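Local coordinates for glycoside hydrolase family 88 protein (Bacteroides vulgatus, PDB 4Q88) that is of unconfirmed function but probably acts as a glycoside hydrolase built on an (alpha/alpha)6 barrel, at residues 207-212 and 276-281; 248-253 and 259-264. One frame throughout, in Å; residues are numbered along the deposited sequence. Where two conformers were deposited one is given.

Interaction 1: residues 207-212 and 276-281; sequences FWSRGD and ALFTYG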
loop_
_atom_site.group_PDB
_atom_site.type_symbol
_atom_site.label_atom_id
_atom_site.label_comp_id
_atom_site.label_asym_id
_atom_site.label_seq_id
_atom_site.Cartn_x
_atom_site.Cartn_y
_atom_site.Cartn_z
ATOM N N PHE A 207 -1.068 -8.487 15.512
ATOM C CA PHE A 207 -1.140 -7.427 14.519
ATOM C C PHE A 207 -0.253 -7.797 13.335
ATOM O O PHE A 207 0.980 -7.925 13.493
ATOM C CB PHE A 207 -0.735 -6.079 15.125
ATOM C CG PHE A 207 -1.657 -5.603 16.214
ATOM C CD1 PHE A 207 -2.920 -5.149 15.895
ATOM C CD2 PHE A 207 -1.229 -5.544 17.530
ATOM C CE1 PHE A 207 -3.769 -4.686 16.864
ATOM C CE2 PHE A 207 -2.070 -5.099 18.507
ATOM C CZ PHE A 207 -3.350 -4.672 18.189
ATOM N N TRP A 208 -0.876 -8.031 12.178
ATOM C CA TRP A 208 -0.114 -8.430 11.005
ATOM C C TRP A 208 0.660 -7.278 10.431
ATOM O O TRP A 208 0.057 -6.260 10.056
ATOM C CB TRP A 208 -1.048 -9.016 9.959
ATOM C CG TRP A 208 -0.418 -9.548 8.737
ATOM C CD1 TRP A 208 0.706 -10.306 8.659
ATOM C CD2 TRP A 208 -0.935 -9.458 7.409
ATOM N NE1 TRP A 208 0.954 -10.653 7.333
ATOM C CE2 TRP A 208 -0.047 -10.138 6.561
ATOM C CE3 TRP A 208 -2.052 -8.809 6.843
ATOM C CZ2 TRP A 208 -0.271 -10.270 5.176
ATOM C CZ3 TRP A 208 -2.234 -8.890 5.435
ATOM C CH2 TRP A 208 -1.331 -9.597 4.634
ATOM N N SER A 209 1.964 -7.460 10.225
ATOM C CA SER A 209 2.841 -6.400 9.700
ATOM C C SER A 209 2.452 -5.880 8.337
ATOM O O SER A 209 2.265 -4.648 8.188
ATOM C CB SER A 209 4.317 -6.888 9.599
ATOM O OG SER A 209 5.179 -5.880 9.078
ATOM N N ARG A 210 2.324 -6.732 7.320
ATOM C CA ARG A 210 1.995 -6.187 5.979
ATOM C C ARG A 210 0.624 -5.482 6.067
ATOM O O ARG A 210 0.435 -4.421 5.457
ATOM C CB ARG A 210 2.022 -7.283 4.897
ATOM C CG ARG A 210 1.399 -6.787 3.661
ATOM C CD ARG A 210 1.822 -7.539 2.421
ATOM N NE ARG A 210 1.288 -8.885 2.300
ATOM C CZ ARG A 210 2.026 -9.983 2.143
ATOM N NH1 ARG A 210 1.413 -11.167 1.945
ATOM N NH2 ARG A 210 3.342 -9.933 2.170
ATOM N N GLY A 211 -0.305 -5.990 6.872
ATOM C CA GLY A 211 -1.640 -5.353 7.054
ATOM C C GLY A 211 -1.510 -3.903 7.545
ATOM O O GLY A 211 -2.102 -2.951 6.990
ATOM N N ASP A 212 -0.785 -3.720 8.630
ATOM C CA ASP A 212 -0.533 -2.405 9.154
ATOM C C ASP A 212 0.340 -1.562 8.249
ATOM O O ASP A 212 0.128 -0.306 8.184
ATOM C CB ASP A 212 -0.028 -2.424 10.582
ATOM C CG ASP A 212 -1.131 -2.680 11.556
ATOM O OD1 ASP A 212 -1.847 -1.724 11.834
ATOM O OD2 ASP A 212 -1.386 -3.878 11.919
ATOM N N ALA A 276 8.864 -2.398 4.179
ATOM C CA ALA A 276 9.031 -1.379 3.103
ATOM C C ALA A 276 7.889 -0.364 3.149
ATOM O O ALA A 276 8.101 0.849 2.991
ATOM C CB ALA A 276 9.065 -2.064 1.736
ATOM N N LEU A 277 6.679 -0.848 3.393
ATOM C CA LEU A 277 5.518 0.046 3.538
ATOM C C LEU A 277 5.671 0.998 4.714
ATOM O O LEU A 277 5.381 2.216 4.603
ATOM C CB LEU A 277 4.234 -0.734 3.634
ATOM C CG LEU A 277 3.890 -1.511 2.331
ATOM C CD1 LEU A 277 2.916 -2.607 2.685
ATOM C CD2 LEU A 277 3.342 -0.575 1.288
ATOM N N PHE A 278 6.142 0.468 5.831
ATOM C CA PHE A 278 6.401 1.335 7.000
ATOM C C PHE A 278 7.477 2.375 6.672
ATOM O O PHE A 278 7.363 3.538 7.030
ATOM C CB PHE A 278 6.850 0.541 8.197
ATOM C CG PHE A 278 5.785 -0.403 8.774
ATOM C CD1 PHE A 278 4.485 0.009 8.937
ATOM C CD2 PHE A 278 6.143 -1.653 9.204
ATOM C CE1 PHE A 278 3.537 -0.805 9.528
ATOM C CE2 PHE A 278 5.197 -2.507 9.750
ATOM C CZ PHE A 278 3.878 -2.091 9.897
ATOM N N THR A 279 8.555 1.937 6.016
ATOM C CA THR A 279 9.655 2.838 5.722
ATOM C C THR A 279 9.160 3.984 4.839
ATOM O O THR A 279 9.568 5.153 5.029
ATOM C CB THR A 279 10.822 2.054 5.074
ATOM O OG1 THR A 279 11.237 1.016 5.980
ATOM C CG2 THR A 279 11.989 2.966 4.778
ATOM N N TYR A 280 8.373 3.642 3.806
ATOM C CA TYR A 280 7.748 4.659 2.971
ATOM C C TYR A 280 6.992 5.648 3.796
ATOM O O TYR A 280 7.138 6.897 3.669
ATOM C CB TYR A 280 6.810 4.023 1.908
ATOM C CG TYR A 280 5.960 5.054 1.193
ATOM C CD1 TYR A 280 6.552 6.006 0.336
ATOM C CD2 TYR A 280 4.592 5.154 1.428
ATOM C CE1 TYR A 280 5.774 6.992 -0.284
ATOM C CE2 TYR A 280 3.819 6.164 0.797
ATOM C CZ TYR A 280 4.409 7.047 -0.055
ATOM O OH TYR A 280 3.658 8.021 -0.653
ATOM N N GLY A 281 6.159 5.144 4.690
ATOM C CA GLY A 281 5.312 6.024 5.477
ATOM C C GLY A 281 6.121 6.942 6.396
ATOM O O GLY A 281 5.815 8.156 6.501
#

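Interaction 2: residues 248-253 and 259-264; sequences AACQQP and RSLIDP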
loop_
_atom_site.group_PDB
_atom_site.type_symbol
_atom_site.label_atom_id
_atom_site.label_comp_id
_atom_site.label_asym_id
_atom_site.label_seq_id
_atom_site.Cartn_x
_atom_site.Cartn_y
_atom_site.Cartn_z
ATOM N N ALA A 248 6.863 2.458 15.356
ATOM C CA ALA A 248 8.251 2.644 15.754
ATOM C C ALA A 248 8.671 1.777 16.967
ATOM O O ALA A 248 9.758 1.140 16.990
ATOM C CB ALA A 248 8.539 4.114 16.002
ATOM N N ALA A 249 7.764 1.702 17.923
ATOM C CA ALA A 249 7.973 1.024 19.170
ATOM C C ALA A 249 8.127 -0.462 18.981
ATOM O O ALA A 249 8.687 -1.135 19.877
ATOM C CB ALA A 249 6.810 1.313 20.127
ATOM N N CYS A 250 7.690 -1.037 17.863
ATOM C CA CYS A 250 7.875 -2.486 17.735
ATOM C C CYS A 250 8.860 -2.903 16.620
ATOM O O CYS A 250 8.927 -4.073 16.240
ATOM C CB CYS A 250 6.545 -3.203 17.622
ATOM S SG CYS A 250 5.544 -2.673 16.249
ATOM N N GLN A 251 9.663 -1.946 16.146
ATOM C CA GLN A 251 10.726 -2.248 15.222
ATOM C C GLN A 251 11.764 -3.220 15.852
ATOM O O GLN A 251 12.078 -3.117 17.042
ATOM C CB GLN A 251 11.409 -0.958 14.796
ATOM C CG GLN A 251 12.406 -1.197 13.694
ATOM C CD GLN A 251 13.066 0.096 13.254
ATOM O OE1 GLN A 251 13.389 0.954 14.094
ATOM N NE2 GLN A 251 13.363 0.197 11.992
ATOM N N GLN A 252 12.256 -4.172 15.088
ATOM C CA GLN A 252 13.293 -5.075 15.598
ATOM C C GLN A 252 14.651 -4.368 15.544
ATOM O O GLN A 252 14.864 -3.437 14.736
ATOM C CB GLN A 252 13.316 -6.363 14.801
ATOM C CG GLN A 252 12.034 -7.153 14.910
ATOM C CD GLN A 252 11.675 -7.450 16.333
ATOM O OE1 GLN A 252 12.485 -7.978 17.086
ATOM N NE2 GLN A 252 10.503 -7.061 16.733
ATOM N N PRO A 253 15.596 -4.782 16.392
ATOM C CA PRO A 253 16.921 -4.175 16.373
ATOM C C PRO A 253 17.579 -4.198 14.989
ATOM O O PRO A 253 18.281 -3.225 14.615
ATOM C CB PRO A 253 17.711 -5.036 17.397
ATOM C CG PRO A 253 16.695 -5.517 18.328
ATOM C CD PRO A 253 15.411 -5.680 17.551
ATOM N N ARG A 259 6.344 -10.446 11.140
ATOM C CA ARG A 259 5.016 -10.605 10.612
ATOM C C ARG A 259 3.893 -10.444 11.666
ATOM O O ARG A 259 2.831 -9.927 11.333
ATOM C CB ARG A 259 4.917 -11.965 9.934
ATOM C CG ARG A 259 5.674 -12.042 8.598
ATOM C CD ARG A 259 5.848 -13.514 8.230
ATOM N NE ARG A 259 6.977 -14.075 8.933
ATOM C CZ ARG A 259 7.242 -15.370 9.005
ATOM N NH1 ARG A 259 6.505 -16.248 8.284
ATOM N NH2 ARG A 259 8.304 -15.782 9.716
ATOM N N SER A 260 4.116 -10.926 12.899
ATOM C CA SER A 260 3.280 -10.592 14.035
ATOM C C SER A 260 4.026 -9.532 14.809
ATOM O O SER A 260 5.091 -9.804 15.403
ATOM C CB SER A 260 2.975 -11.836 14.919
ATOM O OG SER A 260 2.026 -11.497 15.895
ATOM N N LEU A 261 3.551 -8.289 14.719
ATOM C CA LEU A 261 4.347 -7.133 15.084
ATOM C C LEU A 261 4.847 -7.149 16.530
ATOM O O LEU A 261 6.001 -6.776 16.770
ATOM C CB LEU A 261 3.565 -5.831 14.817
ATOM C CG LEU A 261 3.412 -5.429 13.373
ATOM C CD1 LEU A 261 2.341 -4.335 13.216
ATOM C CD2 LEU A 261 4.729 -4.997 12.762
ATOM N N ILE A 262 3.997 -7.599 17.454
ATOM C CA ILE A 262 4.403 -7.635 18.845
ATOM C C ILE A 262 4.610 -9.062 19.412
ATOM O O ILE A 262 4.845 -9.212 20.581
ATOM C CB ILE A 262 3.534 -6.731 19.716
ATOM C CG1 ILE A 262 2.087 -7.189 19.712
ATOM C CG2 ILE A 262 3.583 -5.274 19.205
ATOM C CD1 ILE A 262 1.268 -6.489 20.782
ATOM N N ASP A 263 4.668 -10.075 18.533
ATOM C CA ASP A 263 5.145 -11.438 18.889
ATOM C C ASP A 263 6.172 -11.906 17.844
ATOM O O ASP A 263 5.867 -12.718 16.952
ATOM C CB ASP A 263 4.010 -12.393 19.009
ATOM C CG ASP A 263 4.413 -13.685 19.720
ATOM O OD1 ASP A 263 5.623 -13.955 19.820
ATOM O OD2 ASP A 263 3.538 -14.420 20.218
ATOM N N PRO A 264 7.389 -11.400 17.945
ATOM C CA PRO A 264 8.392 -11.816 16.973
ATOM C C PRO A 264 8.661 -13.320 16.989
ATOM O O PRO A 264 8.930 -13.875 15.922
ATOM C CB PRO A 264 9.659 -11.033 17.375
ATOM C CG PRO A 264 9.313 -10.227 18.545
ATOM C CD PRO A 264 7.857 -10.305 18.817
HETATM O O HOH W 1 8.127 -6.229 14.793
HETATM O O HOH W 2 7.854 -6.609 18.718
#

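Interaction 1: residues 207-212 and 276-281
The ring of Phe278 reaches from helix 272-287 to the first turn of helix 209-225, and Asp212 CB lies at its edge, in the plane of the ring, 4.0 Å from Phe278 CZ. Two further neighbours approach obliquely: Ser209 OG stands 3.4 Å from Phe278 CE2, and Asp212 C stands 3.5 Å from Phe278 CE1. Between them Phe278 CZ comes within 3.5 Å of Ser209 O, so the far rim of the ring fits against both side chain and backbone of the opening turn. Phe278 holds CG anti to its own carbonyl carbon (chi1 -66°), which carries the ring across to that turn, where Trp257 also meets it with the planes inclined at about 60°. A second flat group, the indole of Trp208 at the N-cap position, has Arg210 CB and Gly211 N over one face and Arg210 NH1 at its edge. One residue earlier on the helix than Phe278, Leu277 touches more lightly, its CD1 lying 4.1 Å from Arg210 O. The charged ends turn elsewhere: Arg210 bonds to Ser273, Gln322 and Pro323, while Asp212 OD1 accepts a hydrogen bond from Tyr187 N. Here, then, is a worked case of Phe278 and Leu277 packing against a helix start that meets them mainly with its hydroxyl and its peptide groups. No hydrogen bond spans the two segments; aromatic and aliphatic carbon makes van der Waals contact with a hydroxyl and peptide atoms, and the buried charges beside it are engaged by other parts of the chain.

Interaction 2: residues 248-253 and 259-264
Cys250 meets the 259-264 loop near the C-terminal part of helix 233-249, and its short side chain can be followed atom by atom. Cys250 CB lies 3.7 Å from Leu261 O and, in one of the two conformers modelled for Ile262, 3.9 Å from Ile262 CG2; one bond further, Cys250 SG reaches Leu261 CB at 4.0 Å. With chi1 at 58°, the sulfur sits between the backbone N and the carbonyl carbon, a crowded position that directs it to the root of the Leu261 side chain. Water adds a polar layer beside this apolar contact. One molecule donates to both Cys250 O, at 2.7 Å, and Leu261 O, at 3.0 Å, and accepts from Gln252 NE2. A second donates to Leu261 O at 2.7 Å and accepts a weak bond from Gln252 NE2. The carbonyl of Leu261 is thus gripped by two waters, both also linked to Gln252 NE2, one of them weakly. Gln252 brings that nitrogen into place through a bend at chi2 (-55°), and the amide passes obliquely by the proline ring, Gln252 NE2 lying 3.8 Å from Pro264 CG. An alanine in place of Gln252 would probably leave both waters without their amide donor and open a gap beside the Pro264 ring. Across the contact, Ser260 to Asp263 form a type I beta turn, closed by Asp263 N to Ser260 O, which presents Leu261 and Ile262 at its corner. The segments are joined by a short loop: on one side Ala248 and Gln251 pack on helix 293-311, and on the other Leu261 rests against Ser209 and Asp212 of helix 209-225.

In the fold
Interaction 1 belongs to the core, its centre about 8 Å from the centre of the chain and every touching residue buried; interaction 2 lies farther out, about 19 Å away, and is partly buried. The first joins two helices distant in sequence, whereas the second closes a local loop nested between them. Their chemistry differs with their place: inside, a direct contact of ring and aliphatic carbon with a hydroxyl and peptide atoms, without a hydrogen bond between the segments; outside, a mixed one with bridging waters. The two contacts nevertheless touch. Ser209 N probably bonds to Arg259 O (2.8 Å) and Leu261 N to Phe207 O (2.9 Å), tying the outer loop to the start of helix 209-225.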